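Local structure of putative phosphohistidine phosphatase SixA (Agrobacterium tumefaciens, 2RFL) at residues A[10-15]-A[143-148]; A[14-19]-A[113-118]; A[54-59]-A[107-112]; A[61-66]-A[88-93]; A[95-100]-A[117-122]. The protein is a putative phosphohistidine phosphatase of the SixA type, which probably removes phosphate from phosphorylated histidine by hydrolysis as a member of the histidine phosphatase superfamily. One frame throughout, in Å; residues are numbered along the deposited sequence.

Contact 1: A[10-15]-A[143-148]; sequences RVYLLR and SGLAVL
Leu13 and Ala146 face each other as a hydrogen-bonded pair of an antiparallel ladder, formed where strand 10-15 runs against strand 145-149 in the mixed sheet of the alpha-beta-alpha sandwich. Leu13 N donates to Ala146 O at 2.9 Å, and Ala146 N donates to Leu13 O in return; Val11 and Leu148 are joined by a second such pair of bonds. On the face these four residues share, Leu148 CD1 lies 3.7 Å from Val11 CG1 and 3.8 Å from Leu13 CD1, one methyl bridging two side chains of the partner strand. Helix 118-127 covers them, its Leu123 resting on both Leu13 and Leu148. The other face carries Tyr12 and Val147 side by side, with Val147 CG1 3.7 Å from Tyr12 CE2, while Leu145 CD1 packs against Tyr12 CB. That same Val147 methyl also lies over one face of the Arg10 guanidinium, with the arginine chain bent at chi3 (-73°). A salt bridge from Arg10 NH2 to Asp149 holds the group there. At the opposite end of the ladder, Arg15 N donates to Gly144 O at 3.2 Å.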
# COMPACT_ATOMS: atom_id res chain seq x y z
N ARG A 10 11.60 0.68 -6.69
CA ARG A 10 11.00 0.94 -5.38
C ARG A 10 9.52 0.55 -5.35
O ARG A 10 8.74 1.00 -6.20
CB ARG A 10 11.14 2.41 -4.95
CG ARG A 10 10.65 2.65 -3.51
CD ARG A 10 11.28 3.85 -2.83
NE ARG A 10 12.67 3.61 -2.45
CZ ARG A 10 13.39 4.43 -1.70
NH1 ARG A 10 12.84 5.54 -1.24
NH2 ARG A 10 14.65 4.15 -1.40
N VAL A 11 9.17 -0.28 -4.37
CA VAL A 11 7.81 -0.73 -4.08
C VAL A 11 7.27 -0.13 -2.78
O VAL A 11 7.82 -0.33 -1.71
CB VAL A 11 7.72 -2.28 -3.96
CG1 VAL A 11 6.44 -2.74 -3.29
CG2 VAL A 11 7.81 -2.92 -5.31
N TYR A 12 6.16 0.58 -2.89
CA TYR A 12 5.41 1.00 -1.71
C TYR A 12 4.19 0.13 -1.57
O TYR A 12 3.47 -0.12 -2.57
CB TYR A 12 4.98 2.45 -1.83
CG TYR A 12 6.11 3.46 -2.09
CD1 TYR A 12 6.30 4.00 -3.37
CD2 TYR A 12 6.94 3.91 -1.03
CE1 TYR A 12 7.31 4.94 -3.60
CE2 TYR A 12 7.95 4.86 -1.25
CZ TYR A 12 8.13 5.36 -2.54
OH TYR A 12 9.12 6.29 -2.77
N LEU A 13 3.99 -0.35 -0.34
CA LEU A 13 2.84 -1.17 0.05
C LEU A 13 2.03 -0.56 1.18
O LEU A 13 2.46 -0.56 2.36
CB LEU A 13 3.32 -2.54 0.55
CG LEU A 13 4.14 -3.51 -0.28
CD1 LEU A 13 4.43 -4.70 0.59
CD2 LEU A 13 3.37 -3.92 -1.47
N LEU A 14 0.83 -0.11 0.81
CA LEU A 14 -0.07 0.68 1.64
C LEU A 14 -1.38 -0.05 1.93
O LEU A 14 -2.19 -0.35 1.04
CB LEU A 14 -0.37 2.07 0.98
CG LEU A 14 -1.36 3.05 1.67
CD1 LEU A 14 -0.94 3.46 3.10
CD2 LEU A 14 -1.71 4.31 0.85
N ARG A 15 -1.62 -0.32 3.21
CA ARG A 15 -2.90 -0.84 3.58
C ARG A 15 -3.83 0.35 3.74
O ARG A 15 -3.41 1.41 4.17
CB ARG A 15 -2.83 -1.69 4.83
CG ARG A 15 -4.18 -2.37 5.13
CD ARG A 15 -4.11 -3.49 6.13
NE ARG A 15 -5.45 -3.84 6.53
CZ ARG A 15 -5.78 -4.24 7.75
NH1 ARG A 15 -4.84 -4.41 8.68
NH2 ARG A 15 -7.05 -4.50 8.05
N SER A 143 -3.38 1.75 6.99
CA SER A 143 -2.47 2.85 6.57
C SER A 143 -1.01 2.65 6.94
O SER A 143 -0.29 3.64 7.10
CB SER A 143 -2.94 4.23 7.01
OG SER A 143 -2.24 5.17 6.21
N GLY A 144 -0.59 1.37 7.04
CA GLY A 144 0.82 0.97 7.18
C GLY A 144 1.50 1.02 5.82
O GLY A 144 0.95 0.56 4.83
N LEU A 145 2.67 1.62 5.75
CA LEU A 145 3.42 1.75 4.48
C LEU A 145 4.82 1.14 4.52
O LEU A 145 5.74 1.67 5.15
CB LEU A 145 3.51 3.21 4.07
CG LEU A 145 4.42 3.64 2.92
CD1 LEU A 145 3.74 3.32 1.57
CD2 LEU A 145 4.78 5.16 3.05
N ALA A 146 4.98 0.02 3.80
CA ALA A 146 6.24 -0.61 3.57
C ALA A 146 6.90 0.08 2.38
O ALA A 146 6.24 0.35 1.36
CB ALA A 146 6.01 -2.00 3.26
N VAL A 147 8.17 0.42 2.54
CA VAL A 147 9.04 0.99 1.49
C VAL A 147 10.15 -0.02 1.18
O VAL A 147 10.98 -0.33 2.03
CB VAL A 147 9.69 2.35 1.93
CG1 VAL A 147 10.44 3.00 0.77
CG2 VAL A 147 8.65 3.30 2.49
N LEU A 148 10.15 -0.52 -0.05
CA LEU A 148 11.03 -1.60 -0.44
C LEU A 148 11.94 -1.24 -1.61
O LEU A 148 11.52 -0.55 -2.51
CB LEU A 148 10.23 -2.85 -0.75
CG LEU A 148 9.41 -3.34 0.43
CD1 LEU A 148 7.92 -3.41 0.08
CD2 LEU A 148 9.92 -4.65 0.82

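Contact 2: A[14-19]-A[113-118]; sequences LRHAKA and VGHNPT
Arg15 sends its side chain from the end of strand 10-15 across Asn116, atom by atom. From CB the chain runs extended to NE, with CG anti to the backbone N (chi1 -174°), and CG passes 4.2 Å from Gly114 O. CD is the first atom to reach the asparagine, 3.7 Å from Asn116 CG. Farther along, the guanidinium lays one face over the amide, the two planes 30° apart, and NH1 comes to 3.0 Å from Asn116 ND2. Both of these nitrogens are donors, so they do not bond to each other; each instead donates to Phe140 O, a shared acceptor that is consistent with their closeness. Asn116 OD1 is engaged in turn by Glu120 N in helix 118-127. The strands carrying them, 10-15 and 109-114, are parallel neighbours whose C-terminal ends drift apart: Gly114 N to Leu14 O and His16 N to Gly114 O, at 3.4 Å, are both weak bonds. Arg15 and His16 match the first two residues of the Arg-His-Gly signature of the histidine phosphatase superfamily, where the histidine receives the phosphate; His16 is probably its counterpart. Consistent with such a pocket, His16 CD2 sits 3.7 Å from His115 ND1, the rings oblique with their planes at 60°. His16 ND1 donates to Ala17 O at 2.6 Å, which fixes the ring's rotation, and His115 NE2 is bonded to Ser61 OG. Earlier on the two strands, Leu14 CD2 and Val113 CG2 pack side by side at 3.8 Å.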
# COMPACT_ATOMS: atom_id res chain seq x y z
N LEU A 14 0.83 -0.11 0.81
CA LEU A 14 -0.07 0.68 1.64
C LEU A 14 -1.38 -0.05 1.93
O LEU A 14 -2.19 -0.35 1.04
CB LEU A 14 -0.37 2.07 0.98
CG LEU A 14 -1.36 3.05 1.67
CD1 LEU A 14 -0.94 3.46 3.10
CD2 LEU A 14 -1.71 4.31 0.85
N ARG A 15 -1.62 -0.32 3.21
CA ARG A 15 -2.90 -0.84 3.58
C ARG A 15 -3.83 0.35 3.74
O ARG A 15 -3.41 1.41 4.17
CB ARG A 15 -2.83 -1.69 4.83
CG ARG A 15 -4.18 -2.37 5.13
CD ARG A 15 -4.11 -3.49 6.13
NE ARG A 15 -5.45 -3.84 6.53
CZ ARG A 15 -5.78 -4.24 7.75
NH1 ARG A 15 -4.84 -4.41 8.68
NH2 ARG A 15 -7.05 -4.50 8.05
N HIS A 16 -5.09 0.17 3.33
CA HIS A 16 -6.10 1.20 3.41
C HIS A 16 -6.25 1.58 4.89
O HIS A 16 -5.92 0.79 5.79
CB HIS A 16 -7.44 0.72 2.81
CG HIS A 16 -8.09 -0.37 3.61
ND1 HIS A 16 -8.80 -0.13 4.77
CD2 HIS A 16 -8.10 -1.72 3.44
CE1 HIS A 16 -9.22 -1.28 5.27
NE2 HIS A 16 -8.82 -2.25 4.48
N ALA A 17 -6.70 2.81 5.12
CA ALA A 17 -6.91 3.33 6.46
C ALA A 17 -8.10 2.62 7.12
O ALA A 17 -8.80 1.83 6.45
CB ALA A 17 -7.13 4.85 6.39
N LYS A 18 -8.31 2.90 8.42
CA LYS A 18 -9.39 2.30 9.22
C LYS A 18 -10.77 2.61 8.65
O LYS A 18 -11.13 3.77 8.42
CB LYS A 18 -9.31 2.70 10.71
CG LYS A 18 -10.34 2.00 11.64
CD LYS A 18 -10.15 2.29 13.12
CE LYS A 18 -9.16 1.33 13.80
NZ LYS A 18 -9.28 -0.14 13.43
N ALA A 19 -11.52 1.54 8.42
CA ALA A 19 -12.85 1.59 7.85
C ALA A 19 -13.88 1.41 8.93
O ALA A 19 -13.59 0.85 9.98
CB ALA A 19 -13.02 0.54 6.79
N VAL A 113 -2.27 0.10 -3.38
CA VAL A 113 -3.25 0.40 -2.31
C VAL A 113 -4.40 -0.65 -2.30
O VAL A 113 -5.34 -0.59 -3.08
CB VAL A 113 -3.81 1.86 -2.43
CG1 VAL A 113 -4.80 2.23 -1.26
CG2 VAL A 113 -2.69 2.87 -2.52
N GLY A 114 -4.29 -1.61 -1.39
CA GLY A 114 -5.30 -2.69 -1.27
C GLY A 114 -5.41 -3.18 0.15
O GLY A 114 -5.18 -2.42 1.09
N HIS A 115 -5.74 -4.46 0.29
CA HIS A 115 -6.28 -5.02 1.54
C HIS A 115 -5.51 -6.24 2.01
O HIS A 115 -4.92 -6.95 1.21
CB HIS A 115 -7.76 -5.48 1.41
CG HIS A 115 -8.61 -4.63 0.53
ND1 HIS A 115 -9.75 -3.99 0.99
CD2 HIS A 115 -8.57 -4.38 -0.80
CE1 HIS A 115 -10.34 -3.36 0.00
NE2 HIS A 115 -9.65 -3.57 -1.10
N ASN A 116 -5.56 -6.46 3.33
CA ASN A 116 -5.22 -7.73 3.96
C ASN A 116 -6.22 -8.84 3.57
O ASN A 116 -7.37 -8.53 3.34
CB ASN A 116 -5.18 -7.55 5.50
CG ASN A 116 -3.79 -7.17 6.03
OD1 ASN A 116 -2.78 -7.18 5.31
ND2 ASN A 116 -3.74 -6.85 7.31
N PRO A 117 -5.81 -10.12 3.53
CA PRO A 117 -4.49 -10.73 3.74
C PRO A 117 -3.55 -10.51 2.58
O PRO A 117 -2.34 -10.69 2.75
CB PRO A 117 -4.79 -12.24 3.80
CG PRO A 117 -6.16 -12.42 3.53
CD PRO A 117 -6.82 -11.15 3.23
N THR A 118 -4.08 -10.16 1.41
CA THR A 118 -3.26 -9.98 0.22
C THR A 118 -2.07 -9.03 0.39
O THR A 118 -1.00 -9.28 -0.11
CB THR A 118 -4.11 -9.53 -0.95
OG1 THR A 118 -5.42 -10.08 -0.78
CG2 THR A 118 -3.50 -9.97 -2.29

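Contact 3: A[54-59]-A[107-112]; sequences RPDLIL and VQSVML
Asp56 has its CG anti to its own carbonyl carbon (chi1 -50°), which swings the carboxylate toward the start of strand 109-114, where OD2 accepts a hydrogen bond from Ser109 N at 3.1 Å. The donor comes from above the carboxylate plane, 58° out of it. Met111, present as selenomethionine, is bent at chi3 (98°), with its CE against Ile58, 3.8 Å from CG1 and nearly as close to CD1. Its CB, nearer the backbone, rests on Pro55 CG at 3.8 Å, so that one side chain spans both the loop before strand 57-60 and the strand itself. These groups lie along two adjacent parallel strands, 57-60 and 109-114, of the mixed sheet at the middle of the alpha-beta-alpha sandwich; strand 82-85 flanks the first of them and strand 10-15 the second. Met111 is held through both its backbone N and its O: the N donates to Leu57 O at 3.0 Å, and the O accepts from Leu59 N at 2.8 Å. Toward the strand starts the pairing is looser, and Ser109 O receives two weak bonds, from Asp56 N and Leu57 N. Helix 64-77 covers the face bearing Ile58 and Met111, with Thr70 on the former and Trp73 on the latter. On the reverse face, Leu59 CD1 and Leu112 CD2 touch at 3.6 Å, the two leucines pointing the same way, and Val107 CG1 wedges in at the loop end, 3.8 Å from Leu57 CB.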
# COMPACT_ATOMS: atom_id res chain seq x y z
N ARG A 54 7.50 9.63 -2.91
CA ARG A 54 6.58 9.90 -4.02
C ARG A 54 6.64 8.79 -5.09
O ARG A 54 7.71 8.54 -5.65
CB ARG A 54 6.88 11.27 -4.64
CG ARG A 54 5.89 11.74 -5.72
CD ARG A 54 6.43 12.86 -6.59
NE ARG A 54 6.16 12.60 -8.01
CZ ARG A 54 5.08 13.01 -8.70
NH1 ARG A 54 4.94 12.67 -9.98
NH2 ARG A 54 4.12 13.73 -8.13
N PRO A 55 5.50 8.12 -5.35
CA PRO A 55 5.48 7.11 -6.40
C PRO A 55 5.05 7.68 -7.72
O PRO A 55 4.24 8.59 -7.77
CB PRO A 55 4.45 6.09 -5.88
CG PRO A 55 3.72 6.81 -4.72
CD PRO A 55 4.20 8.21 -4.68
N ASP A 56 5.62 7.15 -8.80
CA ASP A 56 5.24 7.51 -10.18
C ASP A 56 3.83 7.03 -10.50
O ASP A 56 3.05 7.77 -11.06
CB ASP A 56 6.23 6.89 -11.15
CG ASP A 56 7.65 7.17 -10.77
OD1 ASP A 56 7.92 8.17 -10.07
OD2 ASP A 56 8.52 6.39 -11.17
N LEU A 57 3.54 5.79 -10.14
CA LEU A 57 2.23 5.14 -10.34
C LEU A 57 1.60 4.56 -9.04
O LEU A 57 2.27 3.87 -8.27
CB LEU A 57 2.38 4.05 -11.42
CG LEU A 57 1.18 3.10 -11.58
CD1 LEU A 57 -0.04 3.69 -12.28
CD2 LEU A 57 1.67 1.84 -12.26
N ILE A 58 0.33 4.88 -8.82
CA ILE A 58 -0.48 4.30 -7.74
C ILE A 58 -1.54 3.35 -8.27
O ILE A 58 -2.43 3.80 -9.01
CB ILE A 58 -1.24 5.38 -6.91
CG1 ILE A 58 -0.27 6.34 -6.23
CG2 ILE A 58 -2.15 4.73 -5.86
CD1 ILE A 58 -0.90 7.66 -5.85
N LEU A 59 -1.48 2.07 -7.87
CA LEU A 59 -2.52 1.06 -8.18
C LEU A 59 -3.36 0.76 -6.94
O LEU A 59 -2.86 0.37 -5.90
CB LEU A 59 -1.91 -0.23 -8.70
CG LEU A 59 -0.99 -0.18 -9.92
CD1 LEU A 59 -0.38 -1.53 -10.32
CD2 LEU A 59 -1.77 0.50 -11.04
N VAL A 107 8.31 1.69 -15.06
CA VAL A 107 7.89 2.68 -14.07
C VAL A 107 8.84 2.49 -12.91
O VAL A 107 8.95 1.37 -12.37
CB VAL A 107 6.47 2.42 -13.54
CG1 VAL A 107 5.94 3.61 -12.75
CG2 VAL A 107 5.52 2.05 -14.65
N GLN A 108 9.53 3.56 -12.51
CA GLN A 108 10.62 3.47 -11.54
C GLN A 108 10.15 3.10 -10.14
O GLN A 108 10.76 2.24 -9.52
CB GLN A 108 11.40 4.77 -11.50
CG GLN A 108 12.58 4.72 -10.55
CD GLN A 108 13.17 6.09 -10.28
OE1 GLN A 108 13.81 6.70 -11.16
NE2 GLN A 108 12.96 6.59 -9.06
N SER A 109 9.11 3.78 -9.66
CA SER A 109 8.50 3.48 -8.36
C SER A 109 6.98 3.33 -8.38
O SER A 109 6.26 4.10 -9.00
CB SER A 109 8.94 4.45 -7.23
OG SER A 109 8.86 5.81 -7.60
N VAL A 110 6.52 2.31 -7.68
CA VAL A 110 5.11 1.97 -7.73
C VAL A 110 4.55 1.63 -6.35
O VAL A 110 5.19 0.98 -5.53
CB VAL A 110 4.82 0.87 -8.81
CG1 VAL A 110 5.83 -0.22 -8.69
CG2 VAL A 110 3.42 0.29 -8.66
N MSE A 111 3.33 2.10 -6.14
CA MSE A 111 2.64 1.94 -4.90
C MSE A 111 1.34 1.21 -5.11
O MSE A 111 0.52 1.59 -5.96
CB MSE A 111 2.35 3.29 -4.27
CG MSE A 111 1.45 3.16 -3.08
SE MSE A 111 1.51 4.66 -1.94
CE MSE A 111 -0.09 5.69 -2.53
N LEU A 112 1.14 0.18 -4.31
CA LEU A 112 -0.11 -0.53 -4.33
C LEU A 112 -0.97 -0.11 -3.15
O LEU A 112 -0.47 0.00 -2.05
CB LEU A 112 0.13 -2.05 -4.35
CG LEU A 112 0.93 -2.66 -5.51
CD1 LEU A 112 0.59 -4.10 -5.45
CD2 LEU A 112 0.66 -2.14 -6.98

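Contact 4: A[61-66]-A[88-93]; sequences STAARC and EMYNAR
An ST turn carries the chain from strand 57-60 into helix 64-77, and the loop 88-93 packs against it through Tyr90 and Met89. In the turn Ser61 OG, anti to the backbone N (chi1 178°), accepts from Ala63 N at 3.0 Å. The same oxygen lies 3.3 Å from Tyr90 CB and is bonded to His115 NE2, although the serine occupies two conformations and these distances belong to one of them. From there the tyrosine ring runs past the N-terminus of the helix. Ala63 CB, at the N-cap position, is 3.9 Å from Tyr90 CD1. Farther out, Arg65 NH2 lies in the ring plane at the edge, 3.6 Å from Tyr90 CE1, with the guanidinium and ring planes 80° apart. Asp28 bonds to both partners, consistent with its holding them together: its OD2 forms a salt bridge with Arg65 NH2 and a hydrogen bond with Tyr90 OH. Met89, a selenomethionine, backs the start of the turn, with CB 3.8 Å from Ser61 CA and the selenium 3.7 Å from Ser61 N. The side chain of Arg65 also touches His16 and His115, an arginine beside two histidines that is characteristic of the phosphate pocket of histidine phosphatases.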
# COMPACT_ATOMS: atom_id res chain seq x y z
N SER A 61 -7.29 -0.60 -5.15
CA SER A 61 -8.66 -1.10 -5.13
C SER A 61 -9.64 0.03 -5.51
O SER A 61 -9.40 1.23 -5.25
CB SER A 61 -9.00 -1.68 -3.73
OG SER A 61 -10.34 -2.18 -3.57
N THR A 62 -10.74 -0.38 -6.10
CA THR A 62 -11.80 0.52 -6.37
C THR A 62 -12.64 0.69 -5.11
O THR A 62 -13.48 1.59 -5.10
CB THR A 62 -12.66 -0.02 -7.52
OG1 THR A 62 -12.85 -1.42 -7.33
CG2 THR A 62 -11.95 0.19 -8.82
N ALA A 63 -12.44 -0.15 -4.07
CA ALA A 63 -13.33 -0.11 -2.89
C ALA A 63 -13.26 1.27 -2.25
O ALA A 63 -12.19 1.78 -2.02
CB ALA A 63 -13.01 -1.19 -1.88
N ALA A 64 -14.41 1.88 -1.98
CA ALA A 64 -14.39 3.22 -1.45
C ALA A 64 -13.23 3.44 -0.43
O ALA A 64 -12.43 4.37 -0.62
CB ALA A 64 -15.68 3.55 -0.88
N ARG A 65 -13.10 2.58 0.59
CA ARG A 65 -12.07 2.77 1.62
C ARG A 65 -10.65 2.83 1.05
O ARG A 65 -9.73 3.29 1.72
CB ARG A 65 -12.16 1.70 2.73
CG ARG A 65 -11.57 0.30 2.39
CD ARG A 65 -11.87 -0.71 3.58
NE ARG A 65 -11.93 -2.15 3.24
CZ ARG A 65 -12.99 -2.77 2.70
NH1 ARG A 65 -14.12 -2.12 2.39
NH2 ARG A 65 -12.93 -4.08 2.46
N CYS A 66 -10.47 2.38 -0.18
CA CYS A 66 -9.13 2.38 -0.76
C CYS A 66 -9.05 3.65 -1.53
O CYS A 66 -8.05 4.33 -1.49
CB CYS A 66 -8.90 1.18 -1.68
SG CYS A 66 -8.26 -0.26 -0.81
N GLU A 88 -10.39 -5.74 -9.32
CA GLU A 88 -9.83 -7.05 -8.96
C GLU A 88 -8.77 -7.03 -7.82
O GLU A 88 -8.23 -8.07 -7.42
CB GLU A 88 -9.28 -7.71 -10.22
CG GLU A 88 -9.34 -9.23 -10.21
CD GLU A 88 -10.67 -9.78 -10.65
OE1 GLU A 88 -11.68 -9.05 -10.57
OE2 GLU A 88 -10.73 -10.96 -11.07
N MSE A 89 -8.48 -5.84 -7.31
CA MSE A 89 -7.68 -5.69 -6.11
C MSE A 89 -8.54 -5.81 -4.85
O MSE A 89 -8.02 -5.97 -3.75
CB MSE A 89 -6.95 -4.34 -6.11
CG MSE A 89 -5.62 -4.36 -6.85
SE MSE A 89 -4.62 -2.70 -6.65
CE MSE A 89 -3.60 -3.14 -5.05
N TYR A 90 -9.85 -5.73 -5.03
CA TYR A 90 -10.79 -6.02 -3.96
C TYR A 90 -11.28 -7.46 -4.02
O TYR A 90 -11.71 -7.94 -5.07
CB TYR A 90 -11.98 -5.06 -4.01
CG TYR A 90 -13.07 -5.38 -3.01
CD1 TYR A 90 -12.92 -5.04 -1.67
CD2 TYR A 90 -14.24 -6.01 -3.40
CE1 TYR A 90 -13.92 -5.33 -0.75
CE2 TYR A 90 -15.24 -6.30 -2.49
CZ TYR A 90 -15.07 -5.95 -1.17
OH TYR A 90 -16.06 -6.24 -0.26
N ASN A 91 -11.20 -8.16 -2.89
CA ASN A 91 -11.46 -9.60 -2.86
C ASN A 91 -10.70 -10.34 -3.95
O ASN A 91 -11.30 -10.99 -4.81
CB ASN A 91 -12.96 -9.88 -2.97
CG ASN A 91 -13.41 -11.02 -2.09
OD1 ASN A 91 -13.54 -10.86 -0.87
ND2 ASN A 91 -13.65 -12.18 -2.69
N ALA A 92 -9.37 -10.25 -3.90
CA ALA A 92 -8.53 -10.77 -4.98
C ALA A 92 -8.55 -12.29 -5.01
O ALA A 92 -8.62 -12.94 -3.97
CB ALA A 92 -7.11 -10.26 -4.84
N ARG A 93 -8.52 -12.85 -6.22
CA ARG A 93 -8.29 -14.27 -6.41
C ARG A 93 -6.92 -14.75 -6.05
O ARG A 93 -6.70 -15.91 -5.82
CB ARG A 93 -8.84 -14.86 -7.73
CG ARG A 93 -9.04 -13.97 -8.92
CD ARG A 93 -10.17 -14.46 -9.90
NE ARG A 93 -10.27 -15.92 -10.17
CZ ARG A 93 -11.15 -16.52 -11.00
NH1 ARG A 93 -12.04 -15.80 -11.67
NH2 ARG A 93 -11.13 -17.83 -11.16

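Contact 5: A[95-100]-A[117-122]; sequences ETYLSL and PTMEAT
A loop-to-helix packing built round the ring of Tyr97 joins the residues leading into helix 98-102 to the first turns of helix 118-127, two elements that flank strand 109-114 in the chain. Thr118 CG2 stands over one face of that ring, 3.6 Å from its centroid and only 8° off the normal, a clear CH-pi contact. The edge is taken by Met119, a selenomethionine whose chain, bent at chi2 and chi3, sets the selenium 5.3 Å from the ring centroid. Its CE lies against Tyr97 CE2, a crowded approach whose exact length is doubtful. Tyr97 is fixed at its backbone as well, since its N donates to Thr122 OG1 at 3.1 Å. In Thr122 this oxygen lies anti to the carbonyl carbon (chi1 -43°), which leaves it pointing at Tyr97 N; it also donates to Thr118 O in its own helix, at a modelled distance doubtfully short. Thr96 packs next to this bond, its CB 3.7 Å from Thr122 OG1 and its CG2 against Ala121. At the far end of the ring a water bridges the two segments, donating to Tyr97 OH at 2.9 Å and lying 2.7 Å from Thr118 OG1. The phenol oxygen is also hydrogen-bonded to Met89 O and His115 N, which ties the packing to the loop beside the presumed phosphate pocket. The CH-pi and Met-aromatic contacts of Tyr97, which also touches Leu112, belong to the helical layer laid against strand 109-114 in the alpha-beta-alpha sandwich.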
# COMPACT_ATOMS: atom_id res chain seq x y z
N GLU A 95 -3.16 -14.75 -3.93
CA GLU A 95 -2.68 -14.61 -2.59
C GLU A 95 -1.86 -13.33 -2.45
O GLU A 95 -1.69 -12.81 -1.34
CB GLU A 95 -1.88 -15.84 -2.13
CG GLU A 95 -0.85 -16.30 -3.15
CD GLU A 95 -0.22 -17.62 -2.79
OE1 GLU A 95 0.20 -17.72 -1.61
OE2 GLU A 95 -0.15 -18.53 -3.68
N THR A 96 -1.37 -12.82 -3.58
CA THR A 96 -0.52 -11.62 -3.57
C THR A 96 -0.84 -10.57 -4.65
O THR A 96 -1.73 -10.75 -5.49
CB THR A 96 0.99 -11.97 -3.54
OG1 THR A 96 1.39 -12.46 -4.81
CG2 THR A 96 1.27 -13.02 -2.47
N TYR A 97 -0.15 -9.45 -4.56
CA TYR A 97 -0.24 -8.46 -5.61
C TYR A 97 1.05 -8.43 -6.45
O TYR A 97 1.28 -7.49 -7.20
CB TYR A 97 -0.55 -7.07 -5.03
CG TYR A 97 -1.88 -6.90 -4.33
CD1 TYR A 97 -3.11 -7.17 -4.98
CD2 TYR A 97 -1.91 -6.42 -3.03
CE1 TYR A 97 -4.33 -6.97 -4.32
CE2 TYR A 97 -3.08 -6.19 -2.38
CZ TYR A 97 -4.29 -6.45 -2.99
OH TYR A 97 -5.44 -6.20 -2.24
N LEU A 98 1.90 -9.43 -6.30
CA LEU A 98 3.23 -9.45 -6.96
C LEU A 98 3.23 -9.23 -8.51
O LEU A 98 4.16 -8.71 -9.07
CB LEU A 98 3.97 -10.73 -6.60
CG LEU A 98 4.92 -10.53 -5.42
CD1 LEU A 98 5.15 -11.82 -4.67
CD2 LEU A 98 6.26 -9.95 -5.87
N SER A 99 2.20 -9.70 -9.17
CA SER A 99 2.08 -9.57 -10.59
C SER A 99 1.77 -8.13 -11.02
O SER A 99 2.28 -7.66 -12.03
CB SER A 99 1.00 -10.53 -11.03
OG SER A 99 1.43 -11.84 -10.74
N LEU A 100 0.97 -7.42 -10.25
CA LEU A 100 0.78 -5.99 -10.47
C LEU A 100 2.09 -5.16 -10.41
O LEU A 100 2.30 -4.21 -11.20
CB LEU A 100 -0.17 -5.46 -9.44
CG LEU A 100 -1.60 -5.91 -9.62
CD1 LEU A 100 -2.43 -4.99 -8.81
CD2 LEU A 100 -1.98 -5.80 -11.07
N PRO A 117 -5.81 -10.12 3.53
CA PRO A 117 -4.49 -10.73 3.74
C PRO A 117 -3.55 -10.51 2.58
O PRO A 117 -2.34 -10.69 2.75
CB PRO A 117 -4.79 -12.24 3.80
CG PRO A 117 -6.16 -12.42 3.53
CD PRO A 117 -6.82 -11.15 3.23
N THR A 118 -4.08 -10.16 1.41
CA THR A 118 -3.26 -9.98 0.22
C THR A 118 -2.07 -9.03 0.39
O THR A 118 -1.00 -9.28 -0.11
CB THR A 118 -4.11 -9.53 -0.95
OG1 THR A 118 -5.42 -10.08 -0.78
CG2 THR A 118 -3.50 -9.97 -2.29
N MSE A 119 -2.28 -7.92 1.09
CA MSE A 119 -1.20 -6.95 1.30
C MSE A 119 -0.07 -7.54 2.16
O MSE A 119 1.10 -7.53 1.75
CB MSE A 119 -1.76 -5.63 1.90
CG MSE A 119 -0.83 -4.38 1.74
SE MSE A 119 -0.18 -3.99 -0.11
CE MSE A 119 -1.89 -3.54 -0.97
N GLU A 120 -0.43 -8.07 3.34
CA GLU A 120 0.51 -8.80 4.22
C GLU A 120 1.21 -9.94 3.47
O GLU A 120 2.42 -10.11 3.60
CB GLU A 120 -0.18 -9.31 5.50
CG GLU A 120 0.77 -9.46 6.71
CD GLU A 120 0.06 -9.75 8.07
OE1 GLU A 120 -1.05 -9.22 8.32
OE2 GLU A 120 0.62 -10.52 8.90
N ALA A 121 0.47 -10.70 2.66
CA ALA A 121 1.09 -11.79 1.88
C ALA A 121 2.13 -11.33 0.85
O ALA A 121 3.17 -11.95 0.68
CB ALA A 121 0.04 -12.63 1.23
N THR A 122 1.85 -10.23 0.20
CA THR A 122 2.78 -9.58 -0.70
C THR A 122 4.10 -9.17 -0.06
O THR A 122 5.17 -9.39 -0.63
CB THR A 122 2.10 -8.38 -1.35
OG1 THR A 122 0.77 -8.78 -1.73
CG2 THR A 122 2.89 -7.94 -2.56
O HOH W 1 -7.37 -8.31 -1.54

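Overall arrangement
From the N terminus, strand 10-15 opens two long loops: contact 1 closes the longer at strand 145-149, and contact 2 the shorter at the end of strand 109-114. Contact 3 nests inside both, setting strand 57-60 beside 109-114, so the three contacts join four neighbouring strands of one sheet. Contact 4 lies within the loop of contact 3 and fastens the start of helix 64-77 to the loop after strand 82-85. Contact 5 follows contact 4 in series but crosses contact 3, and brings the lead-in to helix 98-102 against helix 118-127. Contacts 2, 4 and 5 meet at the strand ends, around the loop that follows strand 109-114.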